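Local coordinates for trehalose synthase regulatory protein (Candida albicans, PDB 5HUS) that probably serves as a regulatory subunit of the trehalose synthase complex, through a C-terminal domain of the HAD-type trehalose-phosphatase family, at residues N18-I23 / D240-A245; P124-L129 / T177-N182; V149-G154 / N191-Q196; H212-D217 / I236-H241. All coordinates share one frame; numbering follows the deposited sequence.

Contact 1: N18-I23 / D240-A245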
loop_
_atom_site.group_PDB
_atom_site.type_symbol
_atom_site.label_atom_id
_atom_site.label_comp_id
_atom_site.label_asym_id
_atom_site.label_seq_id
_atom_site.Cartn_x
_atom_site.Cartn_y
_atom_site.Cartn_z
ATOM N N ASN A 18 -6.877 -10.437 23.058
ATOM C CA ASN A 18 -6.741 -9.447 24.107
ATOM C C ASN A 18 -5.629 -8.463 23.754
ATOM O O ASN A 18 -4.445 -8.756 23.947
ATOM C CB ASN A 18 -6.459 -10.124 25.447
ATOM C CG ASN A 18 -6.580 -9.171 26.616
ATOM O OD1 ASN A 18 -7.084 -8.057 26.474
ATOM N ND2 ASN A 18 -6.128 -9.610 27.786
ATOM N N GLY A 19 -6.013 -7.304 23.227
ATOM C CA GLY A 19 -5.048 -6.303 22.805
ATOM C C GLY A 19 -5.520 -5.528 21.588
ATOM O O GLY A 19 -6.667 -5.671 21.155
ATOM N N LYS A 20 -4.632 -4.708 21.033
ATOM C CA LYS A 20 -4.978 -3.850 19.900
ATOM C C LYS A 20 -5.098 -4.625 18.588
ATOM O O LYS A 20 -4.448 -5.655 18.392
ATOM C CB LYS A 20 -3.938 -2.736 19.740
ATOM C CG LYS A 20 -3.857 -1.760 20.902
ATOM C CD LYS A 20 -2.610 -0.890 20.763
ATOM C CE LYS A 20 -2.515 0.179 21.840
ATOM N NZ LYS A 20 -1.273 0.994 21.672
ATOM N N ARG A 21 -5.926 -4.106 17.686
ATOM C CA ARG A 21 -6.108 -4.693 16.363
ATOM C C ARG A 21 -5.714 -3.676 15.301
ATOM O O ARG A 21 -6.206 -2.550 15.311
ATOM C CB ARG A 21 -7.559 -5.130 16.149
ATOM C CG ARG A 21 -8.154 -5.920 17.313
ATOM C CD ARG A 21 -9.668 -5.956 17.187
ATOM N NE ARG A 21 -10.337 -6.433 18.395
ATOM C CZ ARG A 21 -11.645 -6.325 18.604
ATOM N NH1 ARG A 21 -12.415 -5.751 17.689
ATOM N NH2 ARG A 21 -12.183 -6.783 19.726
ATOM N N LEU A 22 -4.827 -4.080 14.393
ATOM C CA LEU A 22 -4.336 -3.206 13.329
ATOM C C LEU A 22 -4.843 -3.708 11.991
ATOM O O LEU A 22 -4.642 -4.872 11.637
ATOM C CB LEU A 22 -2.805 -3.148 13.326
ATOM C CG LEU A 22 -2.178 -2.362 12.166
ATOM C CD1 LEU A 22 -2.601 -0.902 12.212
ATOM C CD2 LEU A 22 -0.667 -2.498 12.217
ATOM N N ILE A 23 -5.526 -2.829 11.262
ATOM C CA ILE A 23 -6.114 -3.190 9.983
ATOM C C ILE A 23 -5.575 -2.272 8.907
ATOM O O ILE A 23 -5.658 -1.053 9.030
ATOM C CB ILE A 23 -7.653 -3.107 10.025
ATOM C CG1 ILE A 23 -8.197 -4.130 11.035
ATOM C CG2 ILE A 23 -8.238 -3.338 8.644
ATOM C CD1 ILE A 23 -9.687 -4.034 11.299
ATOM N N ASP A 240 6.990 -5.298 23.993
ATOM C CA ASP A 240 5.569 -5.040 23.875
ATOM C C ASP A 240 4.889 -5.909 22.826
ATOM O O ASP A 240 5.429 -6.168 21.748
ATOM C CB ASP A 240 5.334 -3.565 23.556
ATOM C CG ASP A 240 5.481 -2.680 24.774
ATOM O OD1 ASP A 240 6.282 -1.723 24.723
ATOM O OD2 ASP A 240 4.789 -2.944 25.781
ATOM N N HIS A 241 3.703 -6.375 23.185
ATOM C CA HIS A 241 2.807 -7.041 22.263
ATOM C C HIS A 241 1.461 -6.350 22.381
ATOM O O HIS A 241 0.436 -7.004 22.541
ATOM C CB HIS A 241 2.683 -8.533 22.578
ATOM C CG HIS A 241 3.877 -9.341 22.179
ATOM N ND1 HIS A 241 3.863 -10.213 21.110
ATOM C CD2 HIS A 241 5.123 -9.418 22.707
ATOM C CE1 HIS A 241 5.045 -10.788 20.996
ATOM N NE2 HIS A 241 5.829 -10.323 21.954
ATOM N N GLU A 242 1.478 -5.017 22.329
ATOM C CA GLU A 242 0.249 -4.233 22.445
ATOM C C GLU A 242 -0.723 -4.574 21.323
ATOM O O GLU A 242 -1.933 -4.547 21.523
ATOM C CB GLU A 242 0.550 -2.734 22.437
ATOM C CG GLU A 242 1.340 -2.239 23.642
ATOM C CD GLU A 242 0.473 -2.031 24.871
ATOM O OE1 GLU A 242 -0.762 -2.194 24.769
ATOM O OE2 GLU A 242 1.030 -1.700 25.940
ATOM N N VAL A 243 -0.191 -4.891 20.148
ATOM C CA VAL A 243 -1.024 -5.328 19.031
ATOM C C VAL A 243 -1.091 -6.851 19.001
ATOM O O VAL A 243 -0.068 -7.524 18.878
ATOM C CB VAL A 243 -0.499 -4.790 17.676
ATOM C CG1 VAL A 243 -1.245 -5.442 16.513
ATOM C CG2 VAL A 243 -0.641 -3.274 17.621
ATOM N N ALA A 244 -2.303 -7.386 19.122
ATOM C CA ALA A 244 -2.514 -8.827 19.182
ATOM C C ALA A 244 -3.122 -9.392 17.901
ATOM O O ALA A 244 -3.268 -10.606 17.759
ATOM C CB ALA A 244 -3.404 -9.172 20.376
ATOM N N ALA A 245 -3.483 -8.513 16.968
ATOM C CA ALA A 245 -4.054 -8.948 15.699
ATOM C C ALA A 245 -3.741 -7.955 14.593
ATOM O O ALA A 245 -3.895 -6.752 14.786
ATOM C CB ALA A 245 -5.561 -9.130 15.824
#
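The carbonyl oxygen of K20 accepts from two consecutive amides of the neighbouring strand, one of them weakly. A244 N donates to K20 O at 2.9 Å, lying in the carbonyl plane, and A245 N adds the weak second bond to the same oxygen at 3.3 Å. That double hold marks a beta bulge: K20 pairs with V243, R21 already with A245, and A244 is the extra residue between. Before and after it, one backbone bond each continues the parallel pairing, K20 N to E242 O at 2.7 Å and L22 N to A245 O at 2.9 Å, the latter nearly straight at 172°, although the strand axes diverge by 64°. This is the close-packed half. A244 CB sits 4.1 Å from G19 CA, where the chain takes backbone angles suited to glycine, and V243 CG2 meets K20 CB at 4.0 Å. L22 lies against V243 CG1 and continues onto L209 of helix 200-213.

Toward solvent the grip slackens. The K20 chain, extended beyond CG, runs out past E242, yet its NZ stays 4.5 Å from E242 OE1, more than a salt bridge allows, and bonds instead to the carbonyl of H212. At the exposed end N18 is left with its carbonyl oxygen against A244 CB. Strand 20-26 lies between strands 243-250 and 69-74, the central parallel order of the Rossmann-like sheet of HAD proteins.

Contact 2: P124-L129 / T177-N182; sequences PEIVKL and TLFEHN
F179 points its ring into helix 116-136, where E125, I126 and L129 receive it. The two helices involved, 116-136 and 161-179, lie side by side on a four-stranded antiparallel sheet, an alpha/beta layer consistent with the cap of HAD phosphatases, and this contact closes the seam between them at the C-terminal end of helix 161-179. With CG beside its own backbone N (chi1 -72°), F179 sends the ring across the gap between backbones whose nearest CA atoms, those of I126 and F179, are 8.7 Å apart.

I126 lies over one face of the ring. Its CG1 stands 4.1 Å from the F179 ring centroid and 17° off the normal, a CH-pi contact shifted toward the CE1 and CZ rim. L129 comes to the ring edge instead: one branch, CD1, reaches both F179 CE2, at 4.4 Å, and L178 CD1, at 4.3 Å, and so bridges the buried phenylalanine and the exposed leucine before it. No hydrogen bond joins the two segments. Farther in, I126 also rests on V149 of the sheet below, while L129 touches H174 and I175 one turn back along the partner helix.

E125 completes the seat with its aliphatic root alone. Its chain bends at chi2 (-62°), taking the carboxylate away from the ring, and E125 CB is left in the ring plane, 3.8 Å from F179 CZ.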
loop_
_atom_site.group_PDB
_atom_site.type_symbol
_atom_site.label_atom_id
_atom_site.label_comp_id
_atom_site.label_asym_id
_atom_site.label_seq_id
_atom_site.Cartn_x
_atom_site.Cartn_y
_atom_site.Cartn_z
ATOM N N PRO A 124 14.737 13.548 -9.868
ATOM C CA PRO A 124 14.871 14.299 -11.125
ATOM C C PRO A 124 15.437 13.462 -12.274
ATOM O O PRO A 124 14.987 13.618 -13.417
ATOM C CB PRO A 124 15.832 15.435 -10.756
ATOM C CG PRO A 124 15.623 15.629 -9.293
ATOM C CD PRO A 124 15.418 14.241 -8.755
ATOM N N GLU A 125 16.378 12.575 -11.963
ATOM C CA GLU A 125 16.962 11.687 -12.964
ATOM C C GLU A 125 15.926 10.702 -13.489
ATOM O O GLU A 125 15.841 10.459 -14.693
ATOM C CB GLU A 125 18.157 10.928 -12.388
ATOM C CG GLU A 125 19.315 11.814 -11.956
ATOM C CD GLU A 125 19.916 12.597 -13.108
ATOM O OE1 GLU A 125 20.008 12.045 -14.228
ATOM O OE2 GLU A 125 20.295 13.768 -12.896
ATOM N N ILE A 126 15.135 10.139 -12.580
ATOM C CA ILE A 126 14.092 9.196 -12.964
ATOM C C ILE A 126 13.044 9.864 -13.849
ATOM O O ILE A 126 12.654 9.317 -14.882
ATOM C CB ILE A 126 13.409 8.582 -11.722
ATOM C CG1 ILE A 126 14.435 7.808 -10.895
ATOM C CG2 ILE A 126 12.260 7.674 -12.140
ATOM C CD1 ILE A 126 13.911 7.316 -9.551
ATOM N N VAL A 127 12.602 11.053 -13.449
ATOM C CA VAL A 127 11.587 11.786 -14.202
ATOM C C VAL A 127 12.069 12.126 -15.612
ATOM O O VAL A 127 11.330 11.968 -16.589
ATOM C CB VAL A 127 11.181 13.080 -13.479
ATOM C CG1 VAL A 127 10.333 13.953 -14.392
ATOM C CG2 VAL A 127 10.411 12.746 -12.204
ATOM N N LYS A 128 13.312 12.583 -15.708
ATOM C CA LYS A 128 13.920 12.927 -16.989
ATOM C C LYS A 128 13.970 11.709 -17.909
ATOM O O LYS A 128 13.635 11.794 -19.093
ATOM C CB LYS A 128 15.325 13.491 -16.770
ATOM C CG LYS A 128 15.996 14.020 -18.027
ATOM C CD LYS A 128 16.687 15.348 -17.752
ATOM C CE LYS A 128 17.561 15.765 -18.920
ATOM N NZ LYS A 128 18.666 14.792 -19.131
ATOM N N LEU A 129 14.369 10.575 -17.346
ATOM C CA LEU A 129 14.430 9.321 -18.088
ATOM C C LEU A 129 13.044 8.938 -18.615
ATOM O O LEU A 129 12.880 8.651 -19.803
ATOM C CB LEU A 129 15.009 8.214 -17.199
ATOM C CG LEU A 129 15.396 6.859 -17.800
ATOM C CD1 LEU A 129 16.420 6.177 -16.910
ATOM C CD2 LEU A 129 14.182 5.951 -17.984
ATOM N N THR A 177 18.603 -1.259 -14.496
ATOM C CA THR A 177 20.054 -1.319 -14.678
ATOM C C THR A 177 20.730 -0.154 -13.958
ATOM O O THR A 177 21.722 -0.337 -13.250
ATOM C CB THR A 177 20.442 -1.294 -16.167
ATOM O OG1 THR A 177 19.841 -2.406 -16.844
ATOM C CG2 THR A 177 21.963 -1.363 -16.328
ATOM N N LEU A 178 20.163 1.039 -14.107
ATOM C CA LEU A 178 20.786 2.250 -13.583
ATOM C C LEU A 178 20.494 2.540 -12.107
ATOM O O LEU A 178 21.305 3.180 -11.440
ATOM C CB LEU A 178 20.366 3.460 -14.414
ATOM C CG LEU A 178 20.785 3.473 -15.888
ATOM C CD1 LEU A 178 20.492 4.824 -16.506
ATOM C CD2 LEU A 178 22.254 3.122 -16.041
ATOM N N PHE A 179 19.354 2.092 -11.591
ATOM C CA PHE A 179 18.972 2.493 -10.236
ATOM C C PHE A 179 18.826 1.373 -9.216
ATOM O O PHE A 179 18.608 1.644 -8.034
ATOM C CB PHE A 179 17.668 3.299 -10.291
ATOM C CG PHE A 179 17.839 4.665 -10.877
ATOM C CD1 PHE A 179 18.142 5.748 -10.066
ATOM C CD2 PHE A 179 17.726 4.866 -12.242
ATOM C CE1 PHE A 179 18.313 7.008 -10.605
ATOM C CE2 PHE A 179 17.893 6.123 -12.787
ATOM C CZ PHE A 179 18.188 7.196 -11.967
ATOM N N GLU A 180 18.940 0.120 -9.648
ATOM C CA GLU A 180 18.818 -1.004 -8.726
ATOM C C GLU A 180 19.773 -0.890 -7.529
ATOM O O GLU A 180 19.393 -1.206 -6.408
ATOM C CB GLU A 180 19.056 -2.330 -9.452
ATOM C CG GLU A 180 19.098 -3.536 -8.538
ATOM C CD GLU A 180 19.219 -4.851 -9.287
ATOM O OE1 GLU A 180 20.128 -4.975 -10.136
ATOM O OE2 GLU A 180 18.402 -5.761 -9.021
ATOM N N HIS A 181 20.996 -0.410 -7.757
ATOM C CA HIS A 181 21.965 -0.299 -6.663
ATOM C C HIS A 181 21.528 0.710 -5.602
ATOM O O HIS A 181 22.023 0.684 -4.480
ATOM C CB HIS A 181 23.353 0.086 -7.196
ATOM C CG HIS A 181 23.430 1.481 -7.731
ATOM N ND1 HIS A 181 23.227 1.777 -9.060
ATOM C CD2 HIS A 181 23.693 2.660 -7.118
ATOM C CE1 HIS A 181 23.368 3.079 -9.246
ATOM N NE2 HIS A 181 23.646 3.638 -8.082
ATOM N N ASN A 182 20.609 1.600 -5.965
ATOM C CA ASN A 182 20.070 2.568 -5.015
ATOM C C ASN A 182 18.861 2.038 -4.247
ATOM O O ASN A 182 18.242 2.769 -3.482
ATOM C CB ASN A 182 19.673 3.856 -5.738
ATOM C CG ASN A 182 20.868 4.607 -6.283
ATOM O OD1 ASN A 182 21.928 4.644 -5.659
ATOM N ND2 ASN A 182 20.702 5.214 -7.452
#

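Contact 3: V149-G154 / N191-Q196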
loop_
_atom_site.group_PDB
_atom_site.type_symbol
_atom_site.label_atom_id
_atom_site.label_comp_id
_atom_site.label_asym_id
_atom_site.label_seq_id
_atom_site.Cartn_x
_atom_site.Cartn_y
_atom_site.Cartn_z
ATOM N N VAL A 149 7.372 7.542 -9.478
ATOM C CA VAL A 149 7.159 7.984 -10.850
ATOM C C VAL A 149 6.416 6.877 -11.580
ATOM O O VAL A 149 6.743 5.696 -11.428
ATOM C CB VAL A 149 8.484 8.313 -11.577
ATOM C CG1 VAL A 149 8.208 8.833 -12.986
ATOM C CG2 VAL A 149 9.310 9.333 -10.780
ATOM N N ARG A 150 5.404 7.254 -12.353
ATOM C CA ARG A 150 4.641 6.264 -13.101
ATOM C C ARG A 150 4.611 6.612 -14.586
ATOM O O ARG A 150 4.261 7.726 -14.973
ATOM C CB ARG A 150 3.220 6.141 -12.543
ATOM C CG ARG A 150 2.494 4.890 -13.017
ATOM C CD ARG A 150 1.131 4.725 -12.349
ATOM N NE ARG A 150 1.224 4.354 -10.939
ATOM C CZ ARG A 150 0.947 3.143 -10.465
ATOM N NH1 ARG A 150 0.558 2.177 -11.286
ATOM N NH2 ARG A 150 1.054 2.895 -9.167
ATOM N N PHE A 151 5.000 5.640 -15.407
ATOM C CA PHE A 151 5.033 5.793 -16.855
ATOM C C PHE A 151 3.790 5.117 -17.427
ATOM O O PHE A 151 3.701 3.894 -17.442
ATOM C CB PHE A 151 6.320 5.175 -17.419
ATOM C CG PHE A 151 6.476 5.303 -18.913
ATOM C CD1 PHE A 151 5.863 6.327 -19.615
ATOM C CD2 PHE A 151 7.254 4.393 -19.613
ATOM C CE1 PHE A 151 6.018 6.433 -20.988
ATOM C CE2 PHE A 151 7.410 4.496 -20.984
ATOM C CZ PHE A 151 6.789 5.516 -21.670
ATOM N N HIS A 152 2.829 5.915 -17.884
ATOM C CA HIS A 152 1.562 5.387 -18.383
ATOM C C HIS A 152 1.590 5.164 -19.893
ATOM O O HIS A 152 1.974 6.052 -20.647
ATOM C CB HIS A 152 0.409 6.336 -18.054
ATOM C CG HIS A 152 0.162 6.527 -16.588
ATOM N ND1 HIS A 152 -0.824 5.845 -15.911
ATOM C CD2 HIS A 152 0.742 7.350 -15.683
ATOM C CE1 HIS A 152 -0.832 6.228 -14.646
ATOM N NE2 HIS A 152 0.106 7.142 -14.483
ATOM N N ALA A 153 1.162 3.985 -20.328
ATOM C CA ALA A 153 1.078 3.691 -21.754
ATOM C C ALA A 153 0.056 4.602 -22.426
ATOM O O ALA A 153 0.243 5.021 -23.567
ATOM C CB ALA A 153 0.718 2.233 -21.977
ATOM N N GLY A 154 -1.020 4.907 -21.706
ATOM C CA GLY A 154 -2.065 5.767 -22.228
ATOM C C GLY A 154 -2.591 5.245 -23.550
ATOM O O GLY A 154 -2.863 4.052 -23.689
ATOM N N ASN A 191 -1.073 -1.421 -17.221
ATOM C CA ASN A 191 -0.538 -0.820 -18.432
ATOM C C ASN A 191 0.342 0.371 -18.095
ATOM O O ASN A 191 0.282 1.412 -18.748
ATOM C CB ASN A 191 -1.673 -0.399 -19.364
ATOM C CG ASN A 191 -2.635 -1.534 -19.652
ATOM O OD1 ASN A 191 -2.221 -2.673 -19.872
ATOM N ND2 ASN A 191 -3.928 -1.231 -19.640
ATOM N N SER A 192 1.160 0.207 -17.061
ATOM C CA SER A 192 2.067 1.265 -16.650
ATOM C C SER A 192 3.317 0.702 -15.990
ATOM O O SER A 192 3.339 -0.435 -15.530
ATOM C CB SER A 192 1.370 2.233 -15.691
ATOM O OG SER A 192 1.139 1.624 -14.433
ATOM N N VAL A 193 4.361 1.515 -15.966
ATOM C CA VAL A 193 5.568 1.194 -15.221
ATOM C C VAL A 193 5.614 2.065 -13.974
ATOM O O VAL A 193 5.558 3.287 -14.080
ATOM C CB VAL A 193 6.835 1.427 -16.062
ATOM C CG1 VAL A 193 8.093 1.148 -15.236
ATOM C CG2 VAL A 193 6.808 0.566 -17.317
ATOM N N ILE A 194 5.695 1.450 -12.797
ATOM C CA ILE A 194 5.849 2.236 -11.579
ATOM C C ILE A 194 7.262 2.102 -11.022
ATOM O O ILE A 194 7.807 1.000 -10.926
ATOM C CB ILE A 194 4.825 1.846 -10.489
ATOM C CG1 ILE A 194 5.044 2.703 -9.238
ATOM C CG2 ILE A 194 4.896 0.361 -10.160
ATOM C CD1 ILE A 194 4.176 2.316 -8.075
ATOM N N VAL A 195 7.850 3.246 -10.689
ATOM C CA VAL A 195 9.196 3.298 -10.123
ATOM C C VAL A 195 9.088 3.652 -8.640
ATOM O O VAL A 195 8.521 4.699 -8.290
ATOM C CB VAL A 195 10.086 4.332 -10.871
ATOM C CG1 VAL A 195 11.535 4.262 -10.372
ATOM C CG2 VAL A 195 10.015 4.105 -12.370
ATOM N N GLN A 196 9.581 2.770 -7.770
ATOM C CA GLN A 196 9.526 3.038 -6.335
ATOM C C GLN A 196 10.690 2.421 -5.573
ATOM O O GLN A 196 11.410 1.549 -6.088
ATOM C CB GLN A 196 8.193 2.538 -5.730
ATOM C CG GLN A 196 8.087 1.049 -5.666
ATOM C CD GLN A 196 6.874 0.579 -4.869
ATOM O OE1 GLN A 196 6.873 -0.504 -4.287
ATOM N NE2 GLN A 196 5.838 1.387 -4.853
#
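S192 OG has two polar partners: R150 NH1 donates to it at 3.2 Å, 20° out of the guanidinium plane, and the hydroxyl also bonds the carbonyl oxygen of V189. R150 gets there by folding at chi3 (-71°), which lays its guanidinium over I194. I194 CB stands 4.1 Å above the plane, over the middle of the group, and I194 CD1 comes within 3.4 Å of R150 NH2. Y76 also meets this arginine, in a cation-pi contact.

In the backbone the strands pair antiparallel. F151 and V193 form a hydrogen-bonded pair, with F151 N to V193 O at 2.8 Å and V193 N to F151 O at 2.9 Å. V149 and V195 form another, less evenly matched: V195 N reaches V149 O at 2.8 Å, but V149 N stands 3.3 Å from V195 O. Past the strand end, A153 N adds a bond to N191 O.

The face carrying V149, F151, V193 and V195 is the apolar one, and it backs onto helices 116-136 and 161-179. Strand 141-144 flanks strand 149-152 on its other edge and strand 184-189 flanks strand 192-197, so these two strands are the middle pair of the four-stranded sheet.

Contact 4: H212-D217 / I236-H241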
loop_
_atom_site.group_PDB
_atom_site.type_symbol
_atom_site.label_atom_id
_atom_site.label_comp_id
_atom_site.label_asym_id
_atom_site.label_seq_id
_atom_site.Cartn_x
_atom_site.Cartn_y
_atom_site.Cartn_z
ATOM N N HIS A 212 1.972 1.351 17.001
ATOM C CA HIS A 212 0.868 0.912 17.829
ATOM C C HIS A 212 1.268 -0.259 18.730
ATOM O O HIS A 212 0.720 -0.418 19.820
ATOM C CB HIS A 212 -0.332 0.552 16.951
ATOM C CG HIS A 212 -0.927 1.735 16.253
ATOM N ND1 HIS A 212 -1.726 2.652 16.902
ATOM C CD2 HIS A 212 -0.820 2.166 14.973
ATOM C CE1 HIS A 212 -2.099 3.590 16.048
ATOM N NE2 HIS A 212 -1.561 3.319 14.872
ATOM N N ASN A 213 2.232 -1.059 18.286
ATOM C CA ASN A 213 2.662 -2.228 19.057
ATOM C C ASN A 213 3.547 -1.861 20.244
ATOM O O ASN A 213 3.497 -2.510 21.289
ATOM C CB ASN A 213 3.411 -3.217 18.156
ATOM C CG ASN A 213 3.540 -4.596 18.774
ATOM O OD1 ASN A 213 2.639 -5.066 19.464
ATOM N ND2 ASN A 213 4.664 -5.254 18.519
ATOM N N SER A 214 4.362 -0.825 20.078
ATOM C CA SER A 214 5.328 -0.445 21.103
ATOM C C SER A 214 5.014 0.918 21.698
ATOM O O SER A 214 5.803 1.456 22.474
ATOM C CB SER A 214 6.743 -0.445 20.526
ATOM O OG SER A 214 7.049 -1.690 19.923
ATOM N N ASN A 215 3.858 1.463 21.325
ATOM C CA ASN A 215 3.422 2.785 21.770
ATOM C C ASN A 215 4.457 3.885 21.527
ATOM O O ASN A 215 4.822 4.616 22.445
ATOM C CB ASN A 215 3.056 2.755 23.252
ATOM C CG ASN A 215 1.629 3.179 23.500
ATOM O OD1 ASN A 215 1.282 4.350 23.345
ATOM N ND2 ASN A 215 0.788 2.227 23.882
ATOM N N LEU A 216 4.920 4.000 20.288
ATOM C CA LEU A 216 5.868 5.054 19.928
ATOM C C LEU A 216 5.168 6.359 19.587
ATOM O O LEU A 216 4.169 6.361 18.870
ATOM C CB LEU A 216 6.718 4.625 18.737
ATOM C CG LEU A 216 7.256 3.201 18.756
ATOM C CD1 LEU A 216 8.008 2.917 17.478
ATOM C CD2 LEU A 216 8.144 2.981 19.979
ATOM N N ASP A 217 5.687 7.477 20.080
ATOM C CA ASP A 217 5.179 8.757 19.605
ATOM C C ASP A 217 5.944 9.178 18.357
ATOM O O ASP A 217 7.011 8.640 18.050
ATOM C CB ASP A 217 5.249 9.840 20.690
ATOM C CG ASP A 217 6.635 10.019 21.268
ATOM O OD1 ASP A 217 7.633 9.867 20.532
ATOM O OD2 ASP A 217 6.725 10.330 22.473
ATOM N N ILE A 236 13.952 -7.127 15.291
ATOM C CA ILE A 236 13.731 -7.550 16.669
ATOM C C ILE A 236 12.789 -6.555 17.336
ATOM O O ILE A 236 13.158 -5.402 17.559
ATOM C CB ILE A 236 15.044 -7.647 17.472
ATOM C CG1 ILE A 236 16.199 -6.996 16.705
ATOM C CG2 ILE A 236 15.362 -9.098 17.803
ATOM C CD1 ILE A 236 16.848 -5.841 17.441
ATOM N N PRO A 237 11.558 -6.994 17.641
ATOM C CA PRO A 237 10.535 -6.109 18.206
ATOM C C PRO A 237 10.646 -5.977 19.725
ATOM O O PRO A 237 11.075 -6.919 20.390
ATOM C CB PRO A 237 9.232 -6.800 17.808
ATOM C CG PRO A 237 9.587 -8.258 17.812
ATOM C CD PRO A 237 11.040 -8.353 17.398
ATOM N N SER A 238 10.259 -4.819 20.256
ATOM C CA SER A 238 10.347 -4.556 21.690
ATOM C C SER A 238 9.486 -5.525 22.496
ATOM O O SER A 238 8.657 -6.244 21.932
ATOM C CB SER A 238 9.937 -3.112 21.998
ATOM O OG SER A 238 8.582 -2.877 21.654
ATOM N N ASN A 239 9.670 -5.527 23.815
ATOM C CA ASN A 239 8.978 -6.466 24.701
ATOM C C ASN A 239 7.462 -6.391 24.580
ATOM O O ASN A 239 6.743 -7.298 25.005
ATOM C CB ASN A 239 9.387 -6.227 26.160
ATOM C CG ASN A 239 8.773 -4.967 26.752
ATOM O OD1 ASN A 239 8.381 -4.047 26.033
ATOM N ND2 ASN A 239 8.700 -4.919 28.078
ATOM N N ASP A 240 6.990 -5.298 23.993
ATOM C CA ASP A 240 5.569 -5.040 23.875
ATOM C C ASP A 240 4.889 -5.909 22.826
ATOM O O ASP A 240 5.429 -6.168 21.748
ATOM C CB ASP A 240 5.334 -3.565 23.556
ATOM C CG ASP A 240 5.481 -2.680 24.774
ATOM O OD1 ASP A 240 6.282 -1.723 24.723
ATOM O OD2 ASP A 240 4.789 -2.944 25.781
ATOM N N HIS A 241 3.703 -6.375 23.185
ATOM C CA HIS A 241 2.807 -7.041 22.263
ATOM C C HIS A 241 1.461 -6.350 22.381
ATOM O O HIS A 241 0.436 -7.004 22.541
ATOM C CB HIS A 241 2.683 -8.533 22.578
ATOM C CG HIS A 241 3.877 -9.341 22.179
ATOM N ND1 HIS A 241 3.863 -10.213 21.110
ATOM C CD2 HIS A 241 5.123 -9.418 22.707
ATOM C CE1 HIS A 241 5.045 -10.788 20.996
ATOM N NE2 HIS A 241 5.829 -10.323 21.954
#
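The S214 hydroxyl stands beside its own backbone N (chi1 -54°), while that of S238 is set between backbone N and carbonyl carbon (chi1 63°), and these two turns bring the oxygens together. S214 OG and S238 OG form a hydrogen bond of 2.6 Å in which either could be the donor. The contact joins the C-terminal end of helix 200-213 to the loop that leads into strand 243-250, at the surface rim of the alpha/beta HAD core. S214 is the first residue to leave helical angles, and after it the chain turns through N215, at positive phi, toward D217, which N-caps the next helix through Y220 N.

One residue earlier, N213 works on the loop backbone. The amide of N213 reaches alongside D240 and H241. N213 OD1 packs 3.4 Å from H241 C and accepts a hydrogen bond from V243 N, so it helps fix the point where the loop becomes strand. N213 ND2 lies 3.4 Å from D240 O on the same stretch of loop.

Between the two polar meetings, D240, which is poorly ordered, puts its CB against the helix end, while its carboxylate keeps a looser distance, D240 OD1 lying 3.9 Å from S214 O. The nearest approach of this residue is a carbon-to-oxygen one: D240 CB sits 3.1 Å from N213 O.

How the contacts relate
From the N terminus, strand 20-26 opens the widest loop; contact 1 closes it by pairing that strand with 243-250 in the main sheet. Contacts 2 and 3 both fall within that span and cross each other, their segments running 124-129, 149-154, 177-182, 191-196. Contact 2 joins helices 116-136 and 161-179, contact 3 the central strands of the four-stranded sheet, and the two meet, I126 on V195, to form one helix-on-sheet unit. The chain then passes from strand 192-197 into helix 200-213, whose end contact 4 sets against the loop before strand 243-250. Contact 4 shares D240 and H241 with contact 1, about 10 Å away centre to centre. Contacts 1 and 3 lie on opposite sides of the chain's centre.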